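Local atomic coordinates of photoreceptor-histidine kinase BphP (PDB entry 6BAF), a protein that probably senses red and far-red light through a bound bilin chromophore and relays the signal as a histidine kinase in bacterial development. Residues T31-N36 / Q47-P52; R103-L108 / L230-S235. All blocks are in the same frame, centred on the assembly; numbering follows the deposited sequence.

Interaction 1 (T31-N36 / Q47-P52)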
loop_
_atom_site.group_PDB
_atom_site.type_symbol
_atom_site.label_atom_id
_atom_site.label_comp_id
_atom_site.label_asym_id
_atom_site.label_seq_id
_atom_site.Cartn_x
_atom_site.Cartn_y
_atom_site.Cartn_z
ATOM N N THR A 31 -13.792 21.466 22.119
ATOM C CA THR A 31 -13.566 22.877 22.403
ATOM C C THR A 31 -13.675 23.779 21.188
ATOM O O THR A 31 -13.733 25.005 21.356
ATOM C CB THR A 31 -12.174 23.067 23.003
ATOM O OG1 THR A 31 -11.217 22.741 21.999
ATOM C CG2 THR A 31 -11.994 22.140 24.228
ATOM N N HIS A 32 -13.596 23.226 19.972
ATOM C CA HIS A 32 -13.783 23.967 18.731
ATOM C C HIS A 32 -14.606 23.093 17.792
ATOM O O HIS A 32 -14.500 21.863 17.819
ATOM C CB HIS A 32 -12.482 24.347 17.986
ATOM C CG HIS A 32 -11.434 25.048 18.805
ATOM N ND1 HIS A 32 -10.934 24.537 19.988
ATOM C CD2 HIS A 32 -10.708 26.165 18.543
ATOM C CE1 HIS A 32 -9.974 25.329 20.433
ATOM N NE2 HIS A 32 -9.814 26.321 19.571
ATOM N N ALA A 33 -15.414 23.733 16.959
ATOM C CA ALA A 33 -16.183 23.068 15.919
ATOM C C ALA A 33 -16.359 24.039 14.771
ATOM O O ALA A 33 -16.614 25.226 14.986
ATOM C CB ALA A 33 -17.550 22.610 16.412
ATOM N N SER A 34 -16.197 23.550 13.546
ATOM C CA SER A 34 -16.413 24.441 12.423
ATOM C C SER A 34 -17.918 24.632 12.222
ATOM O O SER A 34 -18.731 23.747 12.529
ATOM C CB SER A 34 -15.721 23.882 11.166
ATOM O OG SER A 34 -16.224 22.604 10.896
ATOM N N GLU A 35 -18.291 25.808 11.729
ATOM C CA GLU A 35 -19.692 26.234 11.774
ATOM C C GLU A 35 -20.560 25.607 10.686
ATOM O O GLU A 35 -21.764 25.849 10.684
ATOM C CB GLU A 35 -19.769 27.760 11.643
ATOM C CG GLU A 35 -19.202 28.212 10.311
ATOM C CD GLU A 35 -19.251 29.740 10.107
ATOM O OE1 GLU A 35 -19.799 30.432 11.020
ATOM O OE2 GLU A 35 -18.713 30.228 9.056
ATOM N N ASN A 36 -19.981 24.862 9.737
ATOM C CA ASN A 36 -20.713 24.063 8.759
ATOM C C ASN A 36 -21.176 22.750 9.335
ATOM O O ASN A 36 -21.694 21.896 8.600
ATOM C CB ASN A 36 -19.828 23.780 7.545
ATOM C CG ASN A 36 -18.592 22.914 7.907
ATOM O OD1 ASN A 36 -18.047 23.001 9.030
ATOM N ND2 ASN A 36 -18.180 22.063 6.981
ATOM N N GLN A 47 -24.813 22.887 20.024
ATOM C CA GLN A 47 -24.961 21.530 20.544
ATOM C C GLN A 47 -23.609 20.862 20.737
ATOM O O GLN A 47 -23.469 19.972 21.586
ATOM C CB GLN A 47 -25.792 20.672 19.593
ATOM C CG GLN A 47 -27.269 21.021 19.492
ATOM C CD GLN A 47 -27.971 20.146 18.457
ATOM O OE1 GLN A 47 -27.453 19.910 17.350
ATOM N NE2 GLN A 47 -29.136 19.631 18.825
ATOM N N LEU A 48 -22.617 21.248 19.936
ATOM C CA LEU A 48 -21.325 20.576 19.935
ATOM C C LEU A 48 -20.366 21.121 21.006
ATOM O O LEU A 48 -19.752 20.342 21.741
ATOM C CB LEU A 48 -20.703 20.699 18.537
ATOM C CG LEU A 48 -21.360 19.920 17.387
ATOM C CD1 LEU A 48 -20.688 20.301 16.075
ATOM C CD2 LEU A 48 -21.234 18.450 17.631
ATOM N N LEU A 49 -20.214 22.438 21.103
ATOM C CA LEU A 49 -19.138 22.987 21.925
ATOM C C LEU A 49 -19.350 22.644 23.395
ATOM O O LEU A 49 -20.397 22.957 23.978
ATOM C CB LEU A 49 -19.044 24.488 21.735
ATOM C CG LEU A 49 -18.607 24.895 20.344
ATOM C CD1 LEU A 49 -18.635 26.400 20.191
ATOM C CD2 LEU A 49 -17.217 24.328 20.063
ATOM N N GLY A 50 -18.361 21.976 23.977
ATOM C CA GLY A 50 -18.361 21.602 25.366
ATOM C C GLY A 50 -18.914 20.229 25.637
ATOM O O GLY A 50 -18.790 19.741 26.774
ATOM N N ALA A 51 -19.512 19.586 24.636
ATOM C CA ALA A 51 -20.015 18.225 24.766
ATOM C C ALA A 51 -18.868 17.230 24.568
ATOM O O ALA A 51 -17.932 17.508 23.806
ATOM C CB ALA A 51 -21.110 17.968 23.723
ATOM N N PRO A 52 -18.915 16.073 25.236
ATOM C CA PRO A 52 -17.907 15.030 24.974
ATOM C C PRO A 52 -18.192 14.337 23.646
ATOM O O PRO A 52 -19.351 14.104 23.289
ATOM C CB PRO A 52 -18.085 14.058 26.151
ATOM C CG PRO A 52 -19.558 14.164 26.481
ATOM C CD PRO A 52 -19.982 15.602 26.149
#
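Leu49 lays one methyl of its fork against the strand backbone at His32 and Ala33. Its CD2 lies 3.6 Å from Ala33 N and 3.7 Å from His32 C. The same Leu49 CD2 is 4.0 Å from Ala33 CB, and Leu48 CD1 approaches that CB to 3.9 Å. The small Ala33 methyl thus meets two consecutive leucines. Leu49 turns its CG anti to its own carbonyl carbon (chi1 -67°), and this brings the branched end to the strand although the CB does not point there. No hydrogen bond crosses; the grip is apolar.

The leucines are set by the end of helix 45-48. Leu49 is the first residue to leave helical geometry, and a type II turn from Leu48 to Ala51 carries the chain off the helix. Ala51 N closes that turn on Leu48 O at 3.0 Å. On the strand, Thr31 and His32 form a classic beta bulge opposite Val22. Their CB atoms point away from segment 47-52. Thr31 OG1 and His32 ND1 share a hydrogen bond of 2.7 Å, in plane at the ring edge. Farther along, Ser34 OG donates to Asn36 OD1.

Within the PAS fold, the contact lays the end of helix 45-48 against strand 30-34. That strand lies between strands 19-23 and 218-222. Leu48 also touches Phe56, and Leu49 touches Leu223.

Interaction 2 (R103-L108 / L230-S235)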
loop_
_atom_site.group_PDB
_atom_site.type_symbol
_atom_site.label_atom_id
_atom_site.label_comp_id
_atom_site.label_asym_id
_atom_site.label_seq_id
_atom_site.Cartn_x
_atom_site.Cartn_y
_atom_site.Cartn_z
ATOM N N ARG A 103 -2.864 20.843 20.589
ATOM C CA ARG A 103 -4.274 20.569 20.377
ATOM C C ARG A 103 -4.451 19.268 19.601
ATOM O O ARG A 103 -3.591 18.844 18.818
ATOM C CB ARG A 103 -4.985 21.753 19.676
ATOM C CG ARG A 103 -4.762 23.138 20.388
ATOM C CD ARG A 103 -5.951 23.775 21.207
ATOM N NE ARG A 103 -6.894 22.850 21.859
ATOM C CZ ARG A 103 -7.848 23.184 22.756
ATOM N NH1 ARG A 103 -8.016 24.470 23.189
ATOM N NH2 ARG A 103 -8.631 22.206 23.228
ATOM N N LEU A 104 -5.577 18.615 19.863
ATOM C CA LEU A 104 -5.970 17.380 19.188
ATOM C C LEU A 104 -7.074 17.748 18.204
ATOM O O LEU A 104 -8.185 18.115 18.607
ATOM C CB LEU A 104 -6.460 16.336 20.191
ATOM C CG LEU A 104 -6.541 14.834 19.923
ATOM C CD1 LEU A 104 -7.680 14.164 20.663
ATOM C CD2 LEU A 104 -6.385 14.343 18.475
ATOM N N ILE A 105 -6.771 17.665 16.918
ATOM C CA ILE A 105 -7.673 18.104 15.863
ATOM C C ILE A 105 -8.191 16.870 15.145
ATOM O O ILE A 105 -7.400 16.011 14.728
ATOM C CB ILE A 105 -6.960 19.048 14.884
ATOM C CG1 ILE A 105 -6.523 20.315 15.617
ATOM C CG2 ILE A 105 -7.867 19.301 13.668
ATOM C CD1 ILE A 105 -5.633 21.254 14.825
ATOM N N LEU A 106 -9.508 16.782 14.996
ATOM C CA LEU A 106 -10.147 15.669 14.306
ATOM C C LEU A 106 -10.886 16.242 13.104
ATOM O O LEU A 106 -11.764 17.107 13.258
ATOM C CB LEU A 106 -11.089 14.913 15.249
ATOM C CG LEU A 106 -12.038 13.893 14.627
ATOM C CD1 LEU A 106 -11.244 12.732 13.987
ATOM C CD2 LEU A 106 -13.028 13.377 15.692
ATOM N N GLU A 107 -10.478 15.829 11.904
ATOM C CA GLU A 107 -11.143 16.239 10.673
ATOM C C GLU A 107 -11.990 15.100 10.141
ATOM O O GLU A 107 -11.561 13.938 10.153
ATOM C CB GLU A 107 -10.112 16.690 9.639
ATOM C CG GLU A 107 -9.478 17.948 10.189
ATOM C CD GLU A 107 -8.416 18.521 9.322
ATOM O OE1 GLU A 107 -7.326 17.874 9.179
ATOM O OE2 GLU A 107 -8.674 19.632 8.785
ATOM N N LEU A 108 -13.213 15.431 9.725
ATOM C CA LEU A 108 -14.215 14.448 9.323
ATOM C C LEU A 108 -14.604 14.721 7.880
ATOM O O LEU A 108 -15.025 15.837 7.552
ATOM C CB LEU A 108 -15.459 14.506 10.202
ATOM C CG LEU A 108 -15.248 14.268 11.693
ATOM C CD1 LEU A 108 -16.566 14.426 12.451
ATOM C CD2 LEU A 108 -14.619 12.915 11.975
ATOM N N LEU A 230 -6.276 28.954 15.943
ATOM C CA LEU A 230 -5.980 27.533 15.799
ATOM C C LEU A 230 -4.900 27.365 14.744
ATOM O O LEU A 230 -5.097 27.758 13.591
ATOM C CB LEU A 230 -7.218 26.778 15.329
ATOM C CG LEU A 230 -7.686 25.544 16.043
ATOM C CD1 LEU A 230 -8.514 24.721 15.087
ATOM C CD2 LEU A 230 -6.594 24.751 16.728
ATOM N N ASP A 231 -3.790 26.770 15.110
ATOM C CA ASP A 231 -2.746 26.502 14.135
ATOM C C ASP A 231 -3.193 25.314 13.285
ATOM O O ASP A 231 -3.279 24.173 13.780
ATOM C CB ASP A 231 -1.422 26.226 14.841
ATOM C CG ASP A 231 -0.279 26.069 13.871
ATOM O OD1 ASP A 231 -0.501 25.570 12.728
ATOM O OD2 ASP A 231 0.850 26.440 14.239
ATOM N N LEU A 232 -3.468 25.571 12.004
ATOM C CA LEU A 232 -4.042 24.554 11.116
ATOM C C LEU A 232 -3.003 23.983 10.147
ATOM O O LEU A 232 -3.369 23.342 9.152
ATOM C CB LEU A 232 -5.221 25.154 10.357
ATOM C CG LEU A 232 -6.427 25.484 11.245
ATOM C CD1 LEU A 232 -7.495 26.170 10.445
ATOM C CD2 LEU A 232 -7.007 24.196 11.860
ATOM N N SER A 233 -1.716 24.215 10.420
ATOM C CA SER A 233 -0.617 23.727 9.599
ATOM C C SER A 233 -0.791 22.293 9.104
ATOM O O SER A 233 -0.483 22.031 7.944
ATOM C CB SER A 233 0.712 23.815 10.363
ATOM O OG SER A 233 1.049 25.166 10.618
ATOM N N PHE A 234 -1.248 21.357 9.946
ATOM C CA PHE A 234 -1.322 19.945 9.570
ATOM C C PHE A 234 -2.739 19.495 9.315
ATOM O O PHE A 234 -3.020 18.290 9.298
ATOM C CB PHE A 234 -0.653 19.069 10.629
ATOM C CG PHE A 234 0.808 19.266 10.657
ATOM C CD1 PHE A 234 1.610 18.681 9.683
ATOM C CD2 PHE A 234 1.382 20.120 11.571
ATOM C CE1 PHE A 234 2.971 18.891 9.673
ATOM C CE2 PHE A 234 2.741 20.340 11.567
ATOM C CZ PHE A 234 3.543 19.732 10.621
ATOM N N SER A 235 -3.647 20.444 9.122
ATOM C CA SER A 235 -5.046 20.121 8.887
ATOM C C SER A 235 -5.333 20.083 7.387
ATOM O O SER A 235 -4.935 20.993 6.635
ATOM C CB SER A 235 -5.914 21.157 9.597
ATOM O OG SER A 235 -7.132 21.311 8.903
#
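Arg103 and Leu230 mark one end of the contact and Glu107 and Ser235 the other, with CA atoms 8.5 and 7.4 Å apart. Segment 103-108 is strand, whereas 230-235 is an irregular loop. A type I turn from Leu232 to Ser235 bends the loop, with Ser235 N hydrogen-bonded to Leu232 O. Overlapping its start, an Asx turn has Asp231 OD1 accepting from Ser233 N at 2.9 Å. Ser233 OG donates to the same oxygen, on its syn lone pair.

Alternate strand residues face the loop. Ile105 sends CD1 to Leu230 CD2 at 4.1 Å and to Asp231 O at 3.9 Å. The Ile105 and Leu230 side chains run antiparallel alongside one another, and Leu232 CD2 comes in less closely. Glu107 has CG anti to its carbonyl carbon and an extended chain, which carries the carboxylate to Ser235. The modelled spacing there is too short to interpret. Its backbone donors are clearer: OE1 takes Val236 N and OE2 takes Leu237 N.

An apolar patch thus lies around Ile105, while a buried carboxylate, probably stabilised as an anion by two backbone N-H groups, fastens the loop to the PAS strand, consistent with the knotted PAS–GAF interface of bacteriophytochromes.

From the N terminus, interaction 1 comes first. It closes a short loop of ten residues, mostly helical, between strand 30-34 and the end of helix 45-48. Interaction 2 opens later, on strand 103-110, and closes a loop of 121 residues. The two follow in series and neither nest nor cross. Interaction 1 is local to the PAS fold. Interaction 2 joins that fold to a loop of the GAF domain, between strand 218-222 and helix 242-251. Both reach the same antiparallel sheet, with centres about 14 Å apart. They touch where His32 packs on Arg103 and Leu230, with His32 CD2 4.0 Å from Leu230 CG.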